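Local coordinates for catalase (Bacillus pumilus, PDB 4QOL), which breaks hydrogen peroxide down to water and oxygen at a heme and probably also oxidises phenolic substrates in a peroxidase-like way, at residues R225-M229 against E230-E234. Sequence-based numbering, arbitrary orientation.
Sequences RNLSM and EEAAE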
loop_
_atom_site.group_PDB
_atom_site.type_symbol
_atom_site.label_atom_id
_atom_site.label_comp_id
_atom_site.label_asym_id
_atom_site.label_seq_id
_atom_site.Cartn_x
_atom_site.Cartn_y
_atom_site.Cartn_z
ATOM N N ARG A 225 -22.463 34.323 -7.269
ATOM C CA ARG A 225 -23.835 34.044 -6.800
ATOM C C ARG A 225 -23.898 32.976 -5.777
ATOM O O ARG A 225 -23.145 31.997 -5.867
ATOM C CB ARG A 225 -24.736 33.612 -7.961
ATOM C CG ARG A 225 -26.192 33.558 -7.604
ATOM C CD ARG A 225 -27.074 33.435 -8.844
ATOM N NE ARG A 225 -26.806 32.249 -9.656
ATOM C CZ ARG A 225 -27.387 31.050 -9.516
ATOM N NH1 ARG A 225 -28.269 30.794 -8.554
ATOM N NH2 ARG A 225 -27.028 30.060 -10.311
ATOM N N ASN A 226 -24.720 33.176 -4.757
ATOM C CA ASN A 226 -24.736 32.385 -3.566
ATOM C C ASN A 226 -26.153 31.794 -3.354
ATOM O O ASN A 226 -27.135 32.230 -3.972
ATOM C CB ASN A 226 -24.348 33.186 -2.340
ATOM C CG ASN A 226 -23.003 33.855 -2.469
ATOM O OD1 ASN A 226 -22.852 35.070 -2.186
ATOM N ND2 ASN A 226 -22.063 33.130 -2.997
ATOM N N LEU A 227 -26.239 30.832 -2.439
ATOM C CA LEU A 227 -27.510 30.225 -2.043
ATOM C C LEU A 227 -27.824 30.477 -0.583
ATOM O O LEU A 227 -26.969 30.290 0.302
ATOM C CB LEU A 227 -27.531 28.693 -2.260
ATOM C CG LEU A 227 -27.099 28.203 -3.642
ATOM C CD1 LEU A 227 -27.017 26.691 -3.712
ATOM C CD2 LEU A 227 -28.031 28.725 -4.717
ATOM N N SER A 228 -29.095 30.866 -0.324
ATOM C CA SER A 228 -29.605 30.850 1.055
ATOM C C SER A 228 -29.721 29.412 1.550
ATOM O O SER A 228 -29.684 28.478 0.761
ATOM C CB SER A 228 -30.983 31.531 1.126
ATOM O OG SER A 228 -31.940 30.715 0.428
ATOM N N MET A 229 -29.897 29.229 2.854
ATOM C CA MET A 229 -30.130 27.896 3.362
ATOM C C MET A 229 -31.286 27.236 2.650
ATOM O O MET A 229 -31.229 26.044 2.347
ATOM C CB MET A 229 -30.312 27.884 4.875
ATOM C CG MET A 229 -29.068 28.311 5.648
ATOM S SD MET A 229 -29.242 28.235 7.450
ATOM C CE MET A 229 -29.826 26.597 7.759
ATOM N N GLU A 230 -32.392 27.973 2.488
ATOM C CA GLU A 230 -33.596 27.388 1.870
ATOM C C GLU A 230 -33.414 27.116 0.363
ATOM O O GLU A 230 -33.825 26.081 -0.110
ATOM C CB GLU A 230 -34.859 28.222 2.156
ATOM C CG GLU A 230 -34.659 29.656 2.560
ATOM C CD GLU A 230 -33.966 29.886 3.915
ATOM O OE1 GLU A 230 -33.027 30.698 3.889
ATOM O OE2 GLU A 230 -34.343 29.309 4.983
ATOM N N GLU A 231 -32.714 27.976 -0.347
ATOM C CA GLU A 231 -32.340 27.685 -1.760
ATOM C C GLU A 231 -31.435 26.457 -1.894
ATOM O O GLU A 231 -31.678 25.545 -2.735
ATOM C CB GLU A 231 -31.647 28.854 -2.417
ATOM C CG GLU A 231 -32.589 30.018 -2.615
ATOM C CD GLU A 231 -31.930 31.334 -2.917
ATOM O OE1 GLU A 231 -30.706 31.534 -2.700
ATOM O OE2 GLU A 231 -32.709 32.204 -3.370
ATOM N N ALA A 232 -30.501 26.330 -0.976
ATOM C CA ALA A 232 -29.626 25.129 -0.999
ATOM C C ALA A 232 -30.414 23.852 -0.743
ATOM O O ALA A 232 -30.157 22.791 -1.353
ATOM C CB ALA A 232 -28.516 25.276 0.038
ATOM N N ALA A 233 -31.291 23.872 0.258
ATOM C CA ALA A 233 -32.135 22.712 0.548
ATOM C C ALA A 233 -33.008 22.311 -0.649
ATOM O O ALA A 233 -33.216 21.116 -0.898
ATOM C CB ALA A 233 -33.014 22.978 1.781
ATOM N N GLU A 234 -33.566 23.286 -1.341
ATOM C CA GLU A 234 -34.387 23.010 -2.525
ATOM C C GLU A 234 -33.571 22.268 -3.612
ATOM O O GLU A 234 -34.065 21.343 -4.249
ATOM C CB GLU A 234 -34.955 24.342 -3.105
ATOM C CG GLU A 234 -35.923 25.066 -2.162
ATOM C CD GLU A 234 -36.385 26.459 -2.643
ATOM O OE1 GLU A 234 -37.234 27.097 -1.933
ATOM O OE2 GLU A 234 -35.852 26.950 -3.689
HETATM O O HOH W 1 -29.290 33.870 -3.031
#
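Ser-228 and Glu-231 form a capping box at the start of helix 229-236, where the loop after strand 211-220 turns into the helix. Ser-228 is the N-cap: with OG turned between its backbone N and carbonyl carbon (chi1 68°), the hydroxyl accepts from Glu-231 N at 2.9 Å. In return, Glu-231, extended beyond CG, runs alongside the hydroxyl, CG lying 3.2 Å from Ser-228 OG, and its OE1 takes the Ser-228 N-H in a nearly straight bond of 2.9 Å (171°). The donor meets the anti side of the carboxylate, 35° out of its plane. The first helical bonds follow, Ala-232 N to Ser-228 O and Ala-233 N to Met-229 O. On the buried flank Leu-227 packs its CB 4.2 Å from Ala-232 CB. Towards solvent the fit is looser: the bent side chain of Glu-230 merely brushes Ser-228, OE1 3.5 Å from CB, its carboxylate being held instead by a salt bridge from OE2 to Lys-442. Met-229 packs on Asn-443 and Ala-446 of helix 434-448, and Ala-233 on Asn-238 of a second subunit. Glu-231 OE1 is gripped twice, since a water donates to it at 2.8 Å and also to Asn-226 O at 2.9 Å.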